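PDB 6EYU: bacteriorhodopsin from Nanosalina sp., which acts as an inward proton pump of the xenorhodopsin kind, probably driven by light absorbed by its bound retinal. Local coordinates for residues A[18-23]-A[53-58]; A[75-80]-A[175-180]; A[82-87]-A[214-219]. All blocks are in the same frame, centred on the assembly; numbering follows the deposited sequence.

Contact 1. Residues A[18-23]-A[53-58]. With LFA (eicosane), chain F.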
loop_
_atom_site.group_PDB
_atom_site.type_symbol
_atom_site.label_atom_id
_atom_site.label_comp_id
_atom_site.label_asym_id
_atom_site.label_seq_id
_atom_site.Cartn_x
_atom_site.Cartn_y
_atom_site.Cartn_z
ATOM N N LEU A 18 -3.516 -0.046 27.214
ATOM C CA LEU A 18 -4.061 -1.385 27.404
ATOM C C LEU A 18 -5.569 -1.393 27.175
ATOM O O LEU A 18 -6.081 -2.199 26.398
ATOM C CB LEU A 18 -3.748 -1.898 28.811
ATOM C CG LEU A 18 -3.341 -3.371 28.875
ATOM C CD1 LEU A 18 -1.878 -3.534 28.492
ATOM C CD2 LEU A 18 -3.604 -3.949 30.257
ATOM N N ALA A 19 -6.278 -0.545 27.910
ATOM C CA ALA A 19 -7.731 -0.479 27.810
ATOM C C ALA A 19 -8.155 -0.227 26.368
ATOM O O ALA A 19 -9.206 -0.696 25.930
ATOM C CB ALA A 19 -8.273 0.615 28.719
ATOM N N TYR A 20 -7.328 0.508 25.630
ATOM C CA TYR A 20 -7.620 0.819 24.237
ATOM C C TYR A 20 -7.499 -0.430 23.369
ATOM O O TYR A 20 -8.371 -0.709 22.547
ATOM C CB TYR A 20 -6.675 1.905 23.720
ATOM C CG TYR A 20 -6.917 2.290 22.277
ATOM C CD1 TYR A 20 -7.929 3.178 21.935
ATOM C CD2 TYR A 20 -6.102 1.804 21.263
ATOM C CE1 TYR A 20 -8.133 3.557 20.622
ATOM C CE2 TYR A 20 -6.286 2.193 19.950
ATOM C CZ TYR A 20 -7.306 3.066 19.634
ATOM O OH TYR A 20 -7.502 3.443 18.326
ATOM N N ILE A 21 -6.413 -1.175 23.550
ATOM C CA ILE A 21 -6.151 -2.347 22.723
ATOM C C ILE A 21 -7.202 -3.426 22.967
ATOM O O ILE A 21 -7.673 -4.068 22.027
ATOM C CB ILE A 21 -4.757 -2.940 23.001
ATOM C CG1 ILE A 21 -3.666 -1.981 22.522
ATOM C CG2 ILE A 21 -4.610 -4.286 22.306
ATOM C CD1 ILE A 21 -2.266 -2.409 22.905
ATOM N N ILE A 22 -7.591 -3.600 24.225
ATOM C CA ILE A 22 -8.538 -4.646 24.594
ATOM C C ILE A 22 -9.924 -4.342 24.034
ATOM O O ILE A 22 -10.593 -5.226 23.497
ATOM C CB ILE A 22 -8.641 -4.801 26.123
ATOM C CG1 ILE A 22 -7.298 -5.251 26.703
ATOM C CG2 ILE A 22 -9.728 -5.802 26.481
ATOM C CD1 ILE A 22 -7.169 -5.016 28.192
ATOM N N THR A 23 -10.329 -3.079 24.117
ATOM C CA THR A 23 -11.629 -2.658 23.607
ATOM C C THR A 23 -11.645 -2.682 22.082
ATOM O O THR A 23 -12.691 -2.887 21.467
ATOM C CB THR A 23 -11.986 -1.237 24.083
ATOM O OG1 THR A 23 -10.870 -0.363 23.871
ATOM C CG2 THR A 23 -12.353 -1.242 25.558
ATOM N N VAL A 53 -8.665 -3.119 14.817
ATOM C CA VAL A 53 -7.698 -4.199 14.966
ATOM C C VAL A 53 -6.305 -3.734 14.557
ATOM O O VAL A 53 -5.334 -3.941 15.285
ATOM C CB VAL A 53 -8.082 -5.421 14.112
ATOM C CG1 VAL A 53 -6.879 -6.332 13.921
ATOM C CG2 VAL A 53 -9.234 -6.176 14.757
ATOM N N TRP A 54 -6.218 -3.078 13.405
ATOM C CA TRP A 54 -4.958 -2.510 12.945
ATOM C C TRP A 54 -4.440 -1.477 13.940
ATOM O O TRP A 54 -3.265 -1.490 14.306
ATOM C CB TRP A 54 -5.130 -1.864 11.570
ATOM C CG TRP A 54 -3.879 -1.219 11.058
ATOM C CD1 TRP A 54 -3.469 0.062 11.291
ATOM C CD2 TRP A 54 -2.784 -1.876 10.406
ATOM N NE1 TRP A 54 -2.209 0.257 10.780
ATOM C CE2 TRP A 54 -1.775 -0.912 10.212
ATOM C CE3 TRP A 54 -2.588 -3.168 9.907
ATOM C CZ2 TRP A 54 -0.586 -1.200 9.546
ATOM C CZ3 TRP A 54 -1.396 -3.457 9.265
ATOM C CH2 TRP A 54 -0.417 -2.474 9.078
ATOM N N SER A 55 -5.324 -0.589 14.379
ATOM C CA SER A 55 -4.967 0.421 15.370
ATOM C C SER A 55 -4.480 -0.239 16.655
ATOM O O SER A 55 -3.407 0.086 17.162
ATOM C CB SER A 55 -6.168 1.321 15.669
ATOM O OG SER A 55 -5.864 2.250 16.696
ATOM N N GLY A 56 -5.253 -1.202 17.147
ATOM C CA GLY A 56 -4.857 -1.981 18.314
ATOM C C GLY A 56 -3.461 -2.555 18.170
ATOM O O GLY A 56 -2.622 -2.400 19.057
ATOM N N LEU A 57 -3.219 -3.239 17.056
ATOM C CA LEU A 57 -1.928 -3.869 16.814
ATOM C C LEU A 57 -0.799 -2.850 16.928
ATOM O O LEU A 57 0.153 -3.049 17.682
ATOM C CB LEU A 57 -1.906 -4.524 15.433
ATOM C CG LEU A 57 -2.522 -5.923 15.388
ATOM C CD1 LEU A 57 -2.491 -6.486 13.976
ATOM C CD2 LEU A 57 -1.802 -6.848 16.357
ATOM N N MET A 58 -0.940 -1.732 16.223
ATOM C CA MET A 58 0.135 -0.753 16.130
ATOM C C MET A 58 0.477 -0.202 17.510
ATOM O O MET A 58 1.625 0.156 17.775
ATOM C CB MET A 58 -0.264 0.391 15.195
ATOM C CG MET A 58 -0.295 0.007 13.723
ATOM S SD MET A 58 0.964 -1.209 13.289
ATOM C CE MET A 58 2.460 -0.291 13.639
HETATM C C7 LFA F . -14.604 -2.894 27.829
HETATM C C8 LFA F . -13.859 -3.649 28.927
HETATM C C9 LFA F . -12.353 -3.488 28.727
HETATM C C10 LFA F . -11.733 -2.861 29.974
HETATM C C11 LFA F . -10.242 -3.190 30.021
HETATM C C12 LFA F . -9.575 -2.423 31.162
HETATM C C13 LFA F . -8.076 -2.718 31.159
HETATM C C14 LFA F . -7.386 -1.964 32.294
HETATM C C15 LFA F . -5.904 -2.334 32.307
HETATM C C16 LFA F . -5.283 -1.983 33.657
HETATM C C17 LFA F . -3.816 -1.607 33.452
HETATM C C18 LFA F . -2.921 -2.521 34.286
HETATM C C19 LFA F . -1.502 -1.956 34.304
HETATM C C20 LFA F . -1.010 -1.773 32.871
#
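Tyr20 turns its ring opposite the backbone N (chi1 -180°) and Ser55 does the same with OG (chi1 176°); these two settings bring the phenol and the serine hydroxyl together between helix 14-38 and helix 42-63. Ser55 starts out facing the other helix, whereas Tyr20 leaves its backbone alongside and only the end of the ring reaches over. Tyr20 OH donates a hydrogen bond of 2.6 Å to Ser55 OG, which lies in the plane of the phenol ring at its edge and 3.3 Å from Tyr20 CE2. Ser55 OG also bonds to Asp76 on helix 72-93, so the buried serine hydroxyl links the phenol to the aspartate. At the next residue, Gly56 puts no side chain between the backbones, and Ile21 CA comes within 4.6 Å of Gly56 CA. At this close approach Ile21 lays its CG1 branch 3.6 Å from Gly56 O, a van der Waals contact of a methylene against a carbonyl oxygen. Another face of 18-23 belongs to the bound eicosane, whose alkyl chain runs alongside the helix: Leu18 CD2 meets C15 at 3.5 Å, and Thr23 CG2 meets C7 at 3.6 Å. The contact thus joins the first two long helices of the rhodopsin bundle through one polar bridge beside one close backbone approach. Around it, Pro209 and Lys213 of helix 198-230 pack on Tyr20, Trp54 leans on Val79 of helix 72-93, and Thr117 of a neighbouring subunit packs on Leu57.

Contact 2. Residues A[75-80]-A[175-180]. With RET (retinal), chain D; MUN ([(2~{S})-2,3-bis(oxidanyl)propyl] (~{E})-undec-2-enoate), chain B.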
loop_
_atom_site.group_PDB
_atom_site.type_symbol
_atom_site.label_atom_id
_atom_site.label_comp_id
_atom_site.label_asym_id
_atom_site.label_seq_id
_atom_site.Cartn_x
_atom_site.Cartn_y
_atom_site.Cartn_z
ATOM N N MET A 75 2.169 4.773 11.766
ATOM C CA MET A 75 1.919 3.433 11.247
ATOM C C MET A 75 0.449 3.065 11.418
ATOM O O MET A 75 -0.120 2.347 10.596
ATOM C CB MET A 75 2.796 2.411 11.974
ATOM C CG MET A 75 4.288 2.663 11.829
ATOM S SD MET A 75 4.789 2.917 10.116
ATOM C CE MET A 75 4.779 1.233 9.508
ATOM N N ASP A 76 -0.169 3.591 12.471
ATOM C CA ASP A 76 -1.578 3.330 12.743
ATOM C C ASP A 76 -2.466 4.144 11.808
ATOM O O ASP A 76 -3.218 3.585 11.008
ATOM C CB ASP A 76 -1.908 3.671 14.197
ATOM C CG ASP A 76 -3.361 3.410 14.541
ATOM O OD1 ASP A 76 -4.165 3.194 13.610
ATOM O OD2 ASP A 76 -3.697 3.407 15.744
ATOM N N TRP A 77 -2.436 5.462 11.974
ATOM C CA TRP A 77 -3.321 6.350 11.227
ATOM C C TRP A 77 -3.074 6.204 9.733
ATOM O O TRP A 77 -3.968 6.441 8.919
ATOM C CB TRP A 77 -3.092 7.800 11.653
ATOM C CG TRP A 77 -3.074 7.980 13.135
ATOM C CD1 TRP A 77 -3.576 7.121 14.067
ATOM C CD2 TRP A 77 -2.428 9.029 13.866
ATOM N NE1 TRP A 77 -3.343 7.604 15.332
ATOM C CE2 TRP A 77 -2.640 8.776 15.235
ATOM C CE3 TRP A 77 -1.713 10.173 13.495
ATOM C CZ2 TRP A 77 -2.192 9.639 16.232
ATOM C CZ3 TRP A 77 -1.258 11.022 14.487
ATOM C CH2 TRP A 77 -1.493 10.746 15.840
ATOM N N MET A 78 -1.921 5.640 9.396
ATOM C CA MET A 78 -1.494 5.528 8.011
ATOM C C MET A 78 -2.464 4.666 7.211
ATOM O O MET A 78 -2.668 4.894 6.018
ATOM C CB MET A 78 -0.091 4.927 7.949
ATOM C CG MET A 78 0.301 4.385 6.585
ATOM S SD MET A 78 2.033 3.889 6.548
ATOM C CE MET A 78 2.630 4.699 8.029
ATOM N N VAL A 79 -3.100 3.707 7.878
ATOM C CA VAL A 79 -4.103 2.876 7.219
ATOM C C VAL A 79 -5.456 2.907 7.929
ATOM O O VAL A 79 -6.497 2.741 7.292
ATOM C CB VAL A 79 -3.635 1.413 7.077
ATOM C CG1 VAL A 79 -2.265 1.222 7.709
ATOM C CG2 VAL A 79 -4.655 0.463 7.684
ATOM N N SER A 80 -5.450 3.203 9.226
ATOM C CA SER A 80 -6.693 3.258 9.992
ATOM C C SER A 80 -7.599 4.381 9.492
ATOM O O SER A 80 -8.811 4.202 9.372
ATOM C CB SER A 80 -6.402 3.445 11.482
ATOM O OG SER A 80 -5.882 4.737 11.743
ATOM N N LEU A 175 -9.718 17.254 13.480
ATOM C CA LEU A 175 -9.014 18.523 13.622
ATOM C C LEU A 175 -8.266 18.587 14.949
ATOM O O LEU A 175 -7.313 19.351 15.098
ATOM C CB LEU A 175 -9.996 19.689 13.522
ATOM C CG LEU A 175 -10.753 19.785 12.198
ATOM C CD1 LEU A 175 -11.986 20.665 12.345
ATOM C CD2 LEU A 175 -9.843 20.310 11.098
ATOM N N SER A 176 -8.704 17.783 15.912
ATOM C CA SER A 176 -8.121 17.810 17.249
ATOM C C SER A 176 -6.693 17.273 17.226
ATOM O O SER A 176 -5.866 17.657 18.053
ATOM C CB SER A 176 -8.974 16.991 18.220
ATOM O OG SER A 176 -8.905 15.609 17.917
ATOM N N TYR A 177 -6.386 16.458 16.221
ATOM C CA TYR A 177 -5.166 15.656 16.236
ATOM C C TYR A 177 -3.941 16.508 15.919
ATOM O O TYR A 177 -2.947 16.462 16.643
ATOM C CB TYR A 177 -5.270 14.502 15.238
ATOM C CG TYR A 177 -6.109 13.343 15.730
ATOM C CD1 TYR A 177 -5.540 12.309 16.461
ATOM C CD2 TYR A 177 -7.470 13.283 15.461
ATOM C CE1 TYR A 177 -6.307 11.254 16.922
ATOM C CE2 TYR A 177 -8.242 12.229 15.910
ATOM C CZ TYR A 177 -7.658 11.225 16.652
ATOM O OH TYR A 177 -8.423 10.173 17.102
ATOM N N PRO A 178 -4.010 17.295 14.834
ATOM C CA PRO A 178 -2.931 18.235 14.536
ATOM C C PRO A 178 -2.752 19.279 15.632
ATOM O O PRO A 178 -1.663 19.830 15.789
ATOM C CB PRO A 178 -3.381 18.899 13.226
ATOM C CG PRO A 178 -4.834 18.592 13.090
ATOM C CD PRO A 178 -5.046 17.285 13.789
ATOM N N THR A 179 -3.777 19.447 16.463
ATOM C CA THR A 179 -3.699 20.365 17.593
ATOM C C THR A 179 -2.903 19.752 18.740
ATOM O O THR A 179 -1.932 20.342 19.215
ATOM C CB THR A 179 -5.102 20.744 18.106
ATOM O OG1 THR A 179 -5.895 21.239 17.019
ATOM C CG2 THR A 179 -5.004 21.810 19.186
ATOM N N VAL A 180 -3.300 18.556 19.166
ATOM C CA VAL A 180 -2.590 17.856 20.232
ATOM C C VAL A 180 -1.152 17.561 19.818
ATOM O O VAL A 180 -0.221 17.744 20.603
ATOM C CB VAL A 180 -3.284 16.530 20.601
ATOM C CG1 VAL A 180 -3.888 15.880 19.366
ATOM C CG2 VAL A 180 -2.300 15.590 21.280
HETATM C C1 RET D . -0.830 14.654 11.803
HETATM C C2 RET D . 0.480 15.174 11.203
HETATM C C3 RET D . 0.512 16.702 11.162
HETATM C C4 RET D . -0.557 17.225 10.208
HETATM C C5 RET D . -1.884 16.498 10.431
HETATM C C6 RET D . -2.033 15.355 11.158
HETATM C C7 RET D . -3.358 14.789 11.325
HETATM C C8 RET D . -3.539 13.622 12.004
HETATM C C9 RET D . -4.852 13.033 12.060
HETATM C C10 RET D . -5.082 11.865 12.782
HETATM C C11 RET D . -6.341 11.253 12.964
HETATM C C12 RET D . -6.204 10.057 13.662
HETATM C C13 RET D . -7.234 9.123 13.910
HETATM C C14 RET D . -6.960 7.943 14.614
HETATM C C15 RET D . -7.845 6.892 14.836
HETATM C C16 RET D . -0.963 13.154 11.531
HETATM C C17 RET D . -0.866 14.920 13.309
HETATM C C18 RET D . -3.139 17.117 9.813
HETATM C C19 RET D . -6.020 13.724 11.353
HETATM C C20 RET D . -8.658 9.414 13.431
HETATM C CAR MUN B . 3.817 -1.503 9.805
HETATM C CAQ MUN B . 4.898 -1.643 8.732
HETATM C CAP MUN B . 4.282 -1.401 7.353
HETATM C CAO MUN B . 5.383 -1.449 6.291
HETATM C CAN MUN B . 6.694 -0.942 6.896
HETATM C CAM MUN B . 7.790 -1.990 6.690
HETATM C CAK MUN B . 9.002 -1.640 7.559
HETATM C CAH MUN B . 10.283 -1.766 6.730
HETATM C CAF MUN B . 10.918 -3.139 6.964
HETATM C CAC MUN B . 11.965 -3.208 8.081
HETATM C CAA MUN B . 12.806 -1.944 8.283
HETATM O OAD MUN B . 12.374 -0.839 7.959
HETATM O OAB MUN B . 13.973 -2.135 8.957
HETATM C CAE MUN B . 14.245 -1.012 9.801
HETATM C CAG MUN B . 15.234 -1.423 10.896
HETATM O OAJ MUN B . 14.697 -2.522 11.636
HETATM C CAI MUN B . 16.561 -1.840 10.257
HETATM O OAL MUN B . 17.376 -2.494 11.233
#
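Trp77 and Tyr177 meet as a T-shaped aromatic pair, the edge of the tyrosine turned toward the face of the six-membered ring of Trp77, with ring centroids 5.6 Å apart and planes at 68°. Their closest atoms, Trp77 CZ2 and Tyr177 CD1, are 4.3 Å apart. The retinal polyene passes through the angle between the two rings. Tyr177 sets CG anti to its carbonyl carbon (chi1 -78°), which lays the ring's face over retinal C11, 3.4 Å from Tyr177 CD2, while C14 lies 3.5 Å from Trp77 CD1 on the indole face. At the ionone end, Trp77 CE3 stands 3.6 Å from the ring methyl C16 of retinal. Next along the chain, Pro178 CB adds an apolar touch of 3.9 Å to the retinal methyl C18. Its ring nitrogen bonds to no earlier turn, so helix 157-183 kinks directly beside the chromophore. Outside this shell, the ring of Trp73 meets that of Trp77 with their planes at about 15° and Val115 packs against it, while Pro209 and Cys212 of helix 198-230 pack against Tyr177. With an alanine in place of Tyr177, the polyene would probably lose the flat surface over C11 and Trp77 its T-shaped partner, leaving the middle of the retinal freer to shift. The chemistry is that of a retinal pocket: pi surfaces press on a conjugated chain, consistent with a polyene held here mainly by shape and dispersion.

Contact 3. Residues A[82-87]-A[214-219]. With MUN ([(2~{S})-2,3-bis(oxidanyl)propyl] (~{E})-undec-2-enoate), chain L; MUN ([(2~{S})-2,3-bis(oxidanyl)propyl] (~{E})-undec-2-enoate), chain O; MUN ([(2~{S})-2,3-bis(oxidanyl)propyl] (~{E})-undec-2-enoate), chain M.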
loop_
_atom_site.group_PDB
_atom_site.type_symbol
_atom_site.label_atom_id
_atom_site.label_comp_id
_atom_site.label_asym_id
_atom_site.label_seq_id
_atom_site.Cartn_x
_atom_site.Cartn_y
_atom_site.Cartn_z
ATOM N N PRO A 82 -7.584 6.328 6.644
ATOM C CA PRO A 82 -8.201 6.200 5.330
ATOM C C PRO A 82 -9.412 5.273 5.335
ATOM O O PRO A 82 -10.361 5.493 4.583
ATOM C CB PRO A 82 -7.079 5.613 4.477
ATOM C CG PRO A 82 -5.834 6.149 5.094
ATOM C CD PRO A 82 -6.113 6.268 6.569
ATOM N N LEU A 83 -9.408 4.292 6.232
ATOM C CA LEU A 83 -10.513 3.346 6.331
ATOM C C LEU A 83 -11.722 4.002 6.988
ATOM O O LEU A 83 -12.840 3.913 6.480
ATOM C CB LEU A 83 -10.088 2.116 7.133
ATOM C CG LEU A 83 -9.076 1.204 6.437
ATOM C CD1 LEU A 83 -8.691 0.042 7.340
ATOM C CD2 LEU A 83 -9.635 0.699 5.116
ATOM N N ILE A 84 -11.479 4.711 8.083
ATOM C CA ILE A 84 -12.495 5.562 8.687
ATOM C C ILE A 84 -13.212 6.387 7.621
ATOM O O ILE A 84 -14.439 6.491 7.628
ATOM C CB ILE A 84 -11.878 6.516 9.728
ATOM C CG1 ILE A 84 -11.683 5.787 11.059
ATOM C CG2 ILE A 84 -12.764 7.737 9.919
ATOM C CD1 ILE A 84 -10.561 6.351 11.904
ATOM N N LEU A 85 -12.452 6.867 6.642
ATOM C CA LEU A 85 -12.999 7.741 5.611
ATOM C C LEU A 85 -13.678 6.933 4.511
ATOM O O LEU A 85 -14.713 7.338 3.983
ATOM C CB LEU A 85 -11.894 8.611 5.010
ATOM C CG LEU A 85 -11.390 9.745 5.905
ATOM C CD1 LEU A 85 -10.452 10.659 5.130
ATOM C CD2 LEU A 85 -12.555 10.534 6.481
ATOM N N LEU A 86 -13.093 5.790 4.168
ATOM C CA LEU A 86 -13.762 4.824 3.304
ATOM C C LEU A 86 -15.183 4.573 3.795
ATOM O O LEU A 86 -16.134 4.591 3.014
ATOM C CB LEU A 86 -12.986 3.505 3.271
ATOM C CG LEU A 86 -13.515 2.475 2.271
ATOM C CD1 LEU A 86 -13.561 3.068 0.871
ATOM C CD2 LEU A 86 -12.668 1.213 2.293
ATOM N N ALA A 87 -15.317 4.350 5.098
ATOM C CA ALA A 87 -16.619 4.109 5.707
ATOM C C ALA A 87 -17.540 5.306 5.493
ATOM O O ALA A 87 -18.692 5.151 5.088
ATOM C CB ALA A 87 -16.456 3.829 7.194
ATOM N N GLN A 214 -13.473 2.953 17.876
ATOM C CA GLN A 214 -14.356 2.067 18.629
ATOM C C GLN A 214 -15.789 2.591 18.609
ATOM O O GLN A 214 -16.703 1.908 18.149
ATOM C CB GLN A 214 -13.872 1.931 20.075
ATOM C CG GLN A 214 -12.879 0.801 20.292
ATOM C CD GLN A 214 -11.454 1.297 20.440
ATOM O OE1 GLN A 214 -10.744 0.910 21.369
ATOM N NE2 GLN A 214 -11.019 2.134 19.506
ATOM N N VAL A 215 -15.965 3.830 19.057
ATOM C CA VAL A 215 -17.287 4.446 19.114
ATOM C C VAL A 215 -17.855 4.637 17.711
ATOM O O VAL A 215 -19.046 4.432 17.480
ATOM C CB VAL A 215 -17.233 5.815 19.817
ATOM C CG1 VAL A 215 -18.586 6.506 19.739
ATOM C CG2 VAL A 215 -16.793 5.650 21.263
ATOM N N TYR A 216 -16.989 5.010 16.774
ATOM C CA TYR A 216 -17.427 5.461 15.458
ATOM C C TYR A 216 -18.007 4.299 14.659
ATOM O O TYR A 216 -19.004 4.454 13.955
ATOM C CB TYR A 216 -16.254 6.083 14.698
ATOM C CG TYR A 216 -16.479 6.201 13.207
ATOM C CD1 TYR A 216 -17.397 7.110 12.698
ATOM C CD2 TYR A 216 -15.632 5.561 12.310
ATOM C CE1 TYR A 216 -17.530 7.309 11.337
ATOM C CE2 TYR A 216 -15.754 5.755 10.947
ATOM C CZ TYR A 216 -16.708 6.626 10.466
ATOM O OH TYR A 216 -16.846 6.808 9.109
ATOM N N GLY A 217 -17.408 3.123 14.817
ATOM C CA GLY A 217 -17.863 1.931 14.113
ATOM C C GLY A 217 -19.302 1.585 14.447
ATOM O O GLY A 217 -20.098 1.278 13.560
ATOM N N PHE A 218 -19.630 1.617 15.735
ATOM C CA PHE A 218 -21.007 1.427 16.178
ATOM C C PHE A 218 -21.896 2.545 15.644
ATOM O O PHE A 218 -22.868 2.292 14.931
ATOM C CB PHE A 218 -21.072 1.397 17.706
ATOM C CG PHE A 218 -20.473 0.161 18.313
ATOM C CD1 PHE A 218 -21.045 -1.080 18.090
ATOM C CD2 PHE A 218 -19.274 0.226 19.003
ATOM C CE1 PHE A 218 -20.462 -2.228 18.591
ATOM C CE2 PHE A 218 -18.682 -0.919 19.503
ATOM C CZ PHE A 218 -19.277 -2.149 19.296
ATOM N N LEU A 219 -21.471 3.782 15.875
ATOM C CA LEU A 219 -22.245 4.953 15.481
ATOM C C LEU A 219 -22.633 4.867 14.008
ATOM O O LEU A 219 -23.777 5.135 13.641
ATOM C CB LEU A 219 -21.429 6.223 15.730
ATOM C CG LEU A 219 -22.206 7.496 16.075
ATOM C CD1 LEU A 219 -21.944 8.571 15.034
ATOM C CD2 LEU A 219 -23.696 7.217 16.202
HETATM C CAR MUN L . -16.067 -1.417 23.676
HETATM C CAQ MUN L . -17.459 -0.807 23.498
HETATM C CAP MUN L . -17.322 0.653 23.066
HETATM C CAO MUN L . -18.590 1.418 23.452
HETATM C CAN MUN L . -19.045 2.275 22.271
HETATM C CAM MUN L . -20.438 1.825 21.826
HETATM C CAK MUN L . -21.404 3.008 21.901
HETATM C CAH MUN L . -21.552 3.625 20.509
HETATM C CAF MUN L . -22.927 4.285 20.376
HETATM C CAC MUN L . -23.880 3.616 19.383
HETATM C CAA MUN L . -25.218 4.332 19.181
HETATM O OAD MUN L . -25.688 5.048 20.064
HETATM O OAB MUN L . -25.900 3.964 18.063
HETATM C CAE MUN L . -27.304 4.114 18.291
HETATM C CAG MUN L . -27.807 5.373 17.580
HETATM O OAJ MUN L . -27.014 5.611 16.414
HETATM C CAI MUN L . -29.268 5.177 17.171
HETATM O OAL MUN L . -29.423 3.900 16.550
HETATM C CAR MUN O . -4.464 -2.829 5.305
HETATM C CAQ MUN O . -5.219 -3.772 6.242
HETATM C CAP MUN O . -6.649 -3.945 5.732
HETATM C CAO MUN O . -7.153 -2.608 5.192
HETATM C CAN MUN O . -8.180 -2.868 4.092
HETATM C CAM MUN O . -8.838 -4.226 4.333
HETATM C CAK MUN O . -10.354 -4.058 4.270
HETATM C CAH MUN O . -10.700 -3.198 3.056
HETATM C CAF MUN O . -11.967 -3.737 2.390
HETATM C CAC MUN O . -12.992 -2.668 2.009
HETATM C CAA MUN O . -14.289 -3.192 1.391
HETATM O OAD MUN O . -14.637 -4.363 1.542
HETATM O OAB MUN O . -15.005 -2.269 0.696
HETATM C CAE MUN O . -14.935 -2.576 -0.697
HETATM C CAG MUN O . -16.346 -2.822 -1.233
HETATM O OAJ MUN O . -17.034 -1.574 -1.356
HETATM C CAI MUN O . -16.260 -3.496 -2.603
HETATM O OAL MUN O . -17.540 -3.451 -3.237
HETATM C CAN MUN M . -4.286 2.962 2.409
HETATM C CAM MUN M . -5.410 2.079 2.954
HETATM C CAK MUN M . -6.246 1.537 1.792
HETATM C CAH MUN M . -6.487 0.041 2.005
HETATM C CAF MUN M . -7.485 -0.501 0.973
HETATM C CAC MUN M . -8.777 0.298 0.768
HETATM C CAA MUN M . -9.556 -0.040 -0.509
HETATM O OAD MUN M . -9.218 -0.988 -1.220
HETATM O OAB MUN M . -10.714 0.656 -0.679
HETATM C CAE MUN M . -10.944 0.866 -2.077
HETATM C CAG MUN M . -12.283 0.244 -2.479
HETATM O OAJ MUN M . -12.972 -0.205 -1.309
HETATM C CAI MUN M . -13.135 1.291 -3.202
HETATM O OAL MUN M . -14.214 0.642 -3.879
#
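Tyr216 OH donates a hydrogen bond of 2.8 Å to the backbone oxygen of Ile84, a side-chain tie between helix 72-93 and helix 198-230 in the seven-helix bundle of a microbial rhodopsin. The donor approaches the carbonyl at a C=O...O angle of 149° and is tilted 19° from the carbonyl plane. The two backbones stay well apart here, 8.4 Å between Ile84 CA and Tyr216 CA at their nearest, and the phenol spans the gap. Tyr216 starts off toward the other helix, and placing CG on the far side from its backbone N (chi1 163°) carries the ring across until the hydroxyl meets the carbonyl. On the way the ring finds apolar company. Ile84 CG2 lies 3.7 Å from Tyr216 CE2, and the isoleucine and tyrosine side chains cross obliquely. Ala87, one turn further along, brings its CB to 3.6 Å from Tyr216 OH, so a small methyl borders the hydroxyl. Ile84 thus serves on two sides: its carbonyl holds the phenol, and its side chain touches retinal as part of the chromophore pocket. The ring of His48 meets that of Tyr216 at a steep angle, and Leu166 and Ile170 of helix 157-183 pack against the same tyrosine, which is buried. Away from this interface both segments meet bound monoacylglycerols. Leu83 CD1 lies 3.7 Å from CAO of the lipid in chain O. On the other segment Phe218 packs against the acyl chain of the lipid in chain L, Phe218 CD2 standing 3.4 Å from its CAM.

The three contacts lie in one bundle of helices, their centres 14 to 15 Å apart. Contact 1 closes first along the chain, joining helices 14-38 and 42-63; contacts 2 and 3 then open on the same helix 72-93 and alternate, ending on the successive helices 157-183 and 198-230. Besides the serine's tie to helix 72-93, contact 1 reaches contact 2 through a probable hydrogen bond from Trp54 NE1 to Met75 O. Contacts 2 and 3 adjoin where Trp77 O packs on Pro82. Helix 72-93 is therefore shared ground: it lines the retinal in contact 2, connects to the polar chain of contact 1, and is joined to helix 198-230 in contact 3.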